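Local structure of GTPase subunit of restriction endonuclease (Thermococcus gammatolerans, 6P0F) at residues Q4-I8 and I60-D66; F73-K77 and D150-I154. The protein is the GTPase subunit of an McrBC-type restriction endonuclease and probably recognises modified DNA through this N-terminal YTH-type domain. One frame throughout, in Å; residues are numbered along the deposited sequence.

Contact 1 of 2, residues Q4-I8 and I60-D66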
loop_
_atom_site.group_PDB
_atom_site.type_symbol
_atom_site.label_atom_id
_atom_site.label_comp_id
_atom_site.label_asym_id
_atom_site.label_seq_id
_atom_site.Cartn_x
_atom_site.Cartn_y
_atom_site.Cartn_z
ATOM N N GLN A 4 0.032 11.881 6.105
ATOM C CA GLN A 4 0.737 11.837 4.844
ATOM C C GLN A 4 -0.008 10.947 3.860
ATOM O O GLN A 4 -0.773 10.064 4.236
ATOM C CB GLN A 4 2.166 11.350 5.056
ATOM C CG GLN A 4 2.953 12.256 5.997
ATOM C CD GLN A 4 4.281 11.701 6.411
ATOM O OE1 GLN A 4 5.302 12.387 6.318
ATOM N NE2 GLN A 4 4.295 10.451 6.873
ATOM N N LEU A 5 0.221 11.213 2.578
ATOM C CA LEU A 5 -0.336 10.429 1.489
ATOM C C LEU A 5 0.823 9.895 0.660
ATOM O O LEU A 5 1.689 10.666 0.223
ATOM C CB LEU A 5 -1.284 11.253 0.622
ATOM C CG LEU A 5 -1.803 10.632 -0.677
ATOM C CD1 LEU A 5 -2.596 9.351 -0.308
ATOM C CD2 LEU A 5 -2.645 11.629 -1.469
ATOM N N PHE A 6 0.859 8.574 0.470
ATOM C CA PHE A 6 1.877 7.908 -0.321
ATOM C C PHE A 6 1.237 7.202 -1.507
ATOM O O PHE A 6 0.062 6.831 -1.457
ATOM C CB PHE A 6 2.643 6.888 0.519
ATOM C CG PHE A 6 3.336 7.489 1.685
ATOM C CD1 PHE A 6 4.571 8.093 1.532
ATOM C CD2 PHE A 6 2.742 7.485 2.936
ATOM C CE1 PHE A 6 5.217 8.674 2.608
ATOM C CE2 PHE A 6 3.404 8.050 4.024
ATOM C CZ PHE A 6 4.641 8.675 3.838
ATOM N N ILE A 7 2.019 7.051 -2.584
ATOM C CA ILE A 7 1.638 6.251 -3.748
ATOM C C ILE A 7 2.597 5.076 -3.849
ATOM O O ILE A 7 3.824 5.253 -3.841
ATOM C CB ILE A 7 1.668 7.060 -5.053
ATOM C CG1 ILE A 7 0.620 8.154 -5.029
ATOM C CG2 ILE A 7 1.467 6.133 -6.261
ATOM C CD1 ILE A 7 0.898 9.230 -6.070
ATOM N N ILE A 8 2.050 3.868 -3.935
ATOM C CA ILE A 8 2.863 2.673 -4.133
ATOM C C ILE A 8 2.416 2.015 -5.418
ATOM O O ILE A 8 1.248 1.672 -5.592
ATOM C CB ILE A 8 2.768 1.727 -2.937
ATOM C CG1 ILE A 8 3.391 2.400 -1.718
ATOM C CG2 ILE A 8 3.477 0.396 -3.245
ATOM C CD1 ILE A 8 3.171 1.583 -0.422
ATOM N N ILE A 60 9.533 6.563 2.753
ATOM C CA ILE A 60 9.349 6.862 1.332
ATOM C C ILE A 60 9.734 8.328 1.116
ATOM O O ILE A 60 9.231 9.202 1.822
ATOM C CB ILE A 60 7.908 6.611 0.850
ATOM C CG1 ILE A 60 7.578 5.116 0.947
ATOM C CG2 ILE A 60 7.750 7.179 -0.577
ATOM C CD1 ILE A 60 6.104 4.829 0.767
ATOM N N TYR A 61 10.615 8.578 0.164
ATOM C CA TYR A 61 11.079 9.930 -0.069
ATOM C C TYR A 61 11.482 10.573 1.243
ATOM O O TYR A 61 11.273 11.754 1.471
ATOM C CB TYR A 61 10.088 10.762 -0.872
ATOM C CG TYR A 61 10.411 10.693 -2.341
ATOM C CD1 TYR A 61 10.260 9.505 -3.040
ATOM C CD2 TYR A 61 10.907 11.792 -3.021
ATOM C CE1 TYR A 61 10.563 9.417 -4.379
ATOM C CE2 TYR A 61 11.219 11.714 -4.365
ATOM C CZ TYR A 61 11.046 10.524 -5.038
ATOM O OH TYR A 61 11.348 10.434 -6.373
ATOM N N GLU A 62 12.006 9.723 2.117
ATOM C CA GLU A 62 12.583 10.130 3.398
ATOM C C GLU A 62 11.519 10.486 4.430
ATOM O O GLU A 62 11.855 11.024 5.496
ATOM C CB GLU A 62 13.533 11.343 3.335
ATOM C CG GLU A 62 14.705 11.057 4.115
ATOM C CD GLU A 62 15.498 9.906 3.448
ATOM O OE1 GLU A 62 15.586 9.953 2.201
ATOM O OE2 GLU A 62 15.899 8.958 4.183
ATOM N N LYS A 63 10.251 10.237 4.143
ATOM C CA LYS A 63 9.170 10.458 5.094
ATOM C C LYS A 63 8.884 9.111 5.750
ATOM O O LYS A 63 8.821 8.091 5.065
ATOM C CB LYS A 63 7.952 11.036 4.383
ATOM C CG LYS A 63 8.274 12.393 3.717
ATOM C CD LYS A 63 8.518 13.449 4.793
ATOM C CE LYS A 63 8.567 14.858 4.229
ATOM N NZ LYS A 63 8.574 15.868 5.329
ATOM N N LYS A 64 8.818 9.098 7.074
ATOM C CA LYS A 64 8.486 7.882 7.799
ATOM C C LYS A 64 6.996 7.609 7.630
ATOM O O LYS A 64 6.171 8.521 7.701
ATOM C CB LYS A 64 8.858 8.051 9.272
ATOM C CG LYS A 64 8.566 6.867 10.157
ATOM C CD LYS A 64 9.059 7.146 11.583
ATOM C CE LYS A 64 8.469 6.162 12.586
ATOM N NZ LYS A 64 8.956 6.412 13.974
ATOM N N ILE A 65 6.654 6.354 7.369
ATOM C CA ILE A 65 5.263 5.957 7.200
ATOM C C ILE A 65 4.688 5.703 8.584
ATOM O O ILE A 65 5.235 4.896 9.351
ATOM C CB ILE A 65 5.148 4.704 6.324
ATOM C CG1 ILE A 65 5.740 4.976 4.941
ATOM C CG2 ILE A 65 3.697 4.247 6.217
ATOM C CD1 ILE A 65 5.791 3.741 4.081
ATOM N N ASP A 66 3.585 6.370 8.892
ATOM C CA ASP A 66 2.969 6.335 10.211
ATOM C C ASP A 66 1.554 5.777 10.147
ATOM O O ASP A 66 0.857 5.930 9.141
ATOM C CB ASP A 66 2.883 7.756 10.811
ATOM C CG ASP A 66 4.247 8.417 10.989
ATOM O OD1 ASP A 66 5.192 7.733 11.433
ATOM O OD2 ASP A 66 4.369 9.629 10.691
#

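Contact 2 of 2, residues F73-K77 and D150-I154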
loop_
_atom_site.group_PDB
_atom_site.type_symbol
_atom_site.label_atom_id
_atom_site.label_comp_id
_atom_site.label_asym_id
_atom_site.label_seq_id
_atom_site.Cartn_x
_atom_site.Cartn_y
_atom_site.Cartn_z
ATOM N N PHE A 73 -2.544 2.681 -3.782
ATOM C CA PHE A 73 -1.872 1.624 -4.534
ATOM C C PHE A 73 -2.278 1.792 -5.991
ATOM O O PHE A 73 -3.451 1.626 -6.345
ATOM C CB PHE A 73 -2.273 0.243 -4.023
ATOM C CG PHE A 73 -1.726 -0.110 -2.691
ATOM C CD1 PHE A 73 -0.429 -0.542 -2.521
ATOM C CD2 PHE A 73 -2.556 -0.047 -1.582
ATOM C CE1 PHE A 73 0.039 -0.899 -1.267
ATOM C CE2 PHE A 73 -2.087 -0.412 -0.315
ATOM C CZ PHE A 73 -0.802 -0.836 -0.165
ATOM N N TYR A 74 -1.319 2.143 -6.846
ATOM C CA TYR A 74 -1.516 2.158 -8.282
ATOM C C TYR A 74 -1.187 0.770 -8.819
ATOM O O TYR A 74 -0.146 0.231 -8.475
ATOM C CB TYR A 74 -0.568 3.178 -8.914
ATOM C CG TYR A 74 -0.910 4.641 -8.812
ATOM C CD1 TYR A 74 -1.884 5.111 -7.943
ATOM C CD2 TYR A 74 -0.238 5.556 -9.603
ATOM C CE1 TYR A 74 -2.180 6.465 -7.868
ATOM C CE2 TYR A 74 -0.530 6.915 -9.545
ATOM C CZ TYR A 74 -1.484 7.359 -8.668
ATOM O OH TYR A 74 -1.780 8.707 -8.617
ATOM N N VAL A 75 -2.059 0.203 -9.650
ATOM C CA VAL A 75 -1.865 -1.152 -10.166
ATOM C C VAL A 75 -1.903 -1.095 -11.688
ATOM O O VAL A 75 -2.905 -0.674 -12.276
ATOM C CB VAL A 75 -2.928 -2.115 -9.621
ATOM C CG1 VAL A 75 -2.686 -3.531 -10.163
ATOM C CG2 VAL A 75 -2.934 -2.094 -8.087
ATOM N N GLY A 76 -0.837 -1.555 -12.333
ATOM C CA GLY A 76 -0.777 -1.485 -13.779
ATOM C C GLY A 76 0.540 -2.052 -14.271
ATOM O O GLY A 76 1.389 -2.462 -13.482
ATOM N N LYS A 77 0.710 -2.006 -15.592
ATOM C CA LYS A 77 1.885 -2.567 -16.269
ATOM C C LYS A 77 3.000 -1.525 -16.278
ATOM O O LYS A 77 2.895 -0.480 -16.938
ATOM C CB LYS A 77 1.482 -3.006 -17.673
ATOM C CG LYS A 77 2.613 -3.345 -18.610
ATOM C CD LYS A 77 3.334 -4.590 -18.176
ATOM C CE LYS A 77 4.296 -5.015 -19.297
ATOM N NZ LYS A 77 3.826 -6.242 -20.024
ATOM N N ASP A 150 0.483 9.171 -16.794
ATOM C CA ASP A 150 1.091 7.849 -16.694
ATOM C C ASP A 150 2.080 7.727 -15.536
ATOM O O ASP A 150 2.812 6.725 -15.461
ATOM C CB ASP A 150 1.779 7.487 -18.024
ATOM C CG ASP A 150 2.846 8.478 -18.438
ATOM O OD1 ASP A 150 3.040 9.522 -17.776
ATOM O OD2 ASP A 150 3.497 8.228 -19.482
ATOM N N TYR A 151 2.112 8.708 -14.631
ATOM C CA TYR A 151 2.986 8.650 -13.469
ATOM C C TYR A 151 2.713 7.399 -12.633
ATOM O O TYR A 151 1.573 7.112 -12.255
ATOM C CB TYR A 151 2.785 9.903 -12.629
ATOM C CG TYR A 151 3.614 9.984 -11.370
ATOM C CD1 TYR A 151 4.985 9.872 -11.402
ATOM C CD2 TYR A 151 3.003 10.199 -10.145
ATOM C CE1 TYR A 151 5.732 9.950 -10.243
ATOM C CE2 TYR A 151 3.727 10.311 -8.994
ATOM C CZ TYR A 151 5.080 10.164 -9.025
ATOM O OH TYR A 151 5.783 10.262 -7.842
ATOM N N PHE A 152 3.783 6.669 -12.322
ATOM C CA PHE A 152 3.674 5.323 -11.741
ATOM C C PHE A 152 4.934 5.074 -10.929
ATOM O O PHE A 152 5.807 4.278 -11.311
ATOM C CB PHE A 152 3.473 4.286 -12.856
ATOM C CG PHE A 152 3.075 2.900 -12.395
ATOM C CD1 PHE A 152 2.088 2.704 -11.481
ATOM C CD2 PHE A 152 3.667 1.777 -12.943
ATOM C CE1 PHE A 152 1.722 1.425 -11.090
ATOM C CE2 PHE A 152 3.305 0.506 -12.554
ATOM C CZ PHE A 152 2.333 0.325 -11.608
ATOM N N PRO A 153 5.062 5.736 -9.777
ATOM C CA PRO A 153 6.273 5.575 -8.971
ATOM C C PRO A 153 6.291 4.231 -8.273
ATOM O O PRO A 153 5.251 3.669 -7.919
ATOM C CB PRO A 153 6.194 6.723 -7.961
ATOM C CG PRO A 153 4.717 6.908 -7.748
ATOM C CD PRO A 153 4.068 6.612 -9.109
ATOM N N ILE A 154 7.503 3.714 -8.048
ATOM C CA ILE A 154 7.603 2.557 -7.157
ATOM C C ILE A 154 7.122 2.922 -5.761
ATOM O O ILE A 154 6.350 2.179 -5.137
ATOM C CB ILE A 154 9.036 2.003 -7.155
ATOM C CG1 ILE A 154 9.281 1.258 -8.471
ATOM C CG2 ILE A 154 9.224 1.052 -6.001
ATOM C CD1 ILE A 154 10.703 0.842 -8.659
#

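Contact 1 of 2, residues Q4-I8 and I60-D66
F6 faces I60 across the contact, their CA atoms 7.7 Å apart. Further along, Q4 CA is nearest I65 CA, at 7.8 Å. At this spacing the backbones do not pair, and side chains fill the gap. This part of the YTH-type domain sets strand 5-11 of the main mixed sheet against a small beta hairpin. The hairpin turns through a type I' turn from I60 to K63, closed by backbone bonds between I60 and K63 in both directions. Segment 4-8 pairs instead with strands 70-76 and 155-158.

The F6 ring packs against I60, K63 and I65. I65 CG1 lies over one face, 4.2 Å from the ring centroid and 20° off the normal, in a CH-pi contact displaced toward the rim. K63 CB sits at the ring edge, near its plane, 4.0 Å from F6 CE1. I60 CD1 approaches F6 CD1 obliquely at 3.7 Å. I8 CG1 makes a looser apolar contact with the same I60 CD1, at 4.4 Å. R55 on strand 49-55 touches both I60 and I65.

Q4 makes the polar link. Its chain runs straight beyond CG (chi2 171°), which carries the amide out to the hairpin. The side chains of Q4 and K63 cross at about a right angle, with Q4 OE1 3.5 Å from K63 CB. Q4 NE2 also bonds D69 OD2, the atom that accepts the backbone N-H of D66. Q4 NE2 bonds K64 O at 2.8 Å with an N-H...O angle of 151°, and that oxygen lies almost in the Q4 amide plane.

Contact 2 of 2, residues F73-K77 and D150-I154
Y151 meets Y74 through its backbone: Y151 O lies in the plane of the Y74 ring, at its edge, 3.4 Å from Y74 CE2. The same oxygen accepts a hydrogen bond from N142 ND2, while Y74 OH bonds N142 OD1. One asparagine of helix 138-145 therefore holds both sides of this junction. The Y151 ring lies against its own loop, with P153 CD 3.6 Å above the ring plane and over its centre.

F152 is the main side chain from the loop. Its CG is anti to the backbone N (chi1 -168°), and this turns the ring toward strand 70-76. F152 and Y74 slide past each other in opposite directions rather than stack. F152 CE1 is 3.6 Å from Y74 CB and 3.4 Å from Y74 O, and that oxygen lies near the ring plane at its edge. F152 CZ reaches on to G76 O at 3.5 Å, approached obliquely. G76 has no side chain, and the ring tip comes close to its backbone, with F152 CZ 3.8 Å from G76 N. With a residue as small as alanine at F152, the space beside Y74 CB and the G76 backbone would probably be left as a gap, and the loop would lose its main grip on the strand. The backbone oxygen of F152 bonds R78 NH1.

P153 ends the contact with a loose apolar touch, CD to Y74 CD2 at 4.5 Å.

This loop leads into strand 155-158 of the YTH-type domain and packs on strand 70-76 at Y74 and G76. Apart from the apolar touches, two carbonyl oxygens, Y151 O at the Y74 ring and Y74 O at the F152 ring, meet ring edges. Such edges carry slight positive charge, so these approaches are probably mildly favourable.

Overall arrangement
Contacts 1 and 2 have centres about 15 Å apart and share the main sheet, where strands 5-11 and 70-76 run parallel as neighbours. A probable backbone hydrogen bond, I8 O to Y74 N at 2.9 Å, joins them directly. I7 adds packing: its CG2 lies 3.7 Å from P153 CG, and its CD1 also touches Y74 OH. Thus strand 5-11 presents F6 to the hairpin and I7 to the loop of contact 2. Along the chain, contact 1 closes before contact 2 opens. Near contact 2, the Y151 side chain lies about 3 Å from a bound MES molecule, probably from the crystallisation liquor, which may mark a pocket.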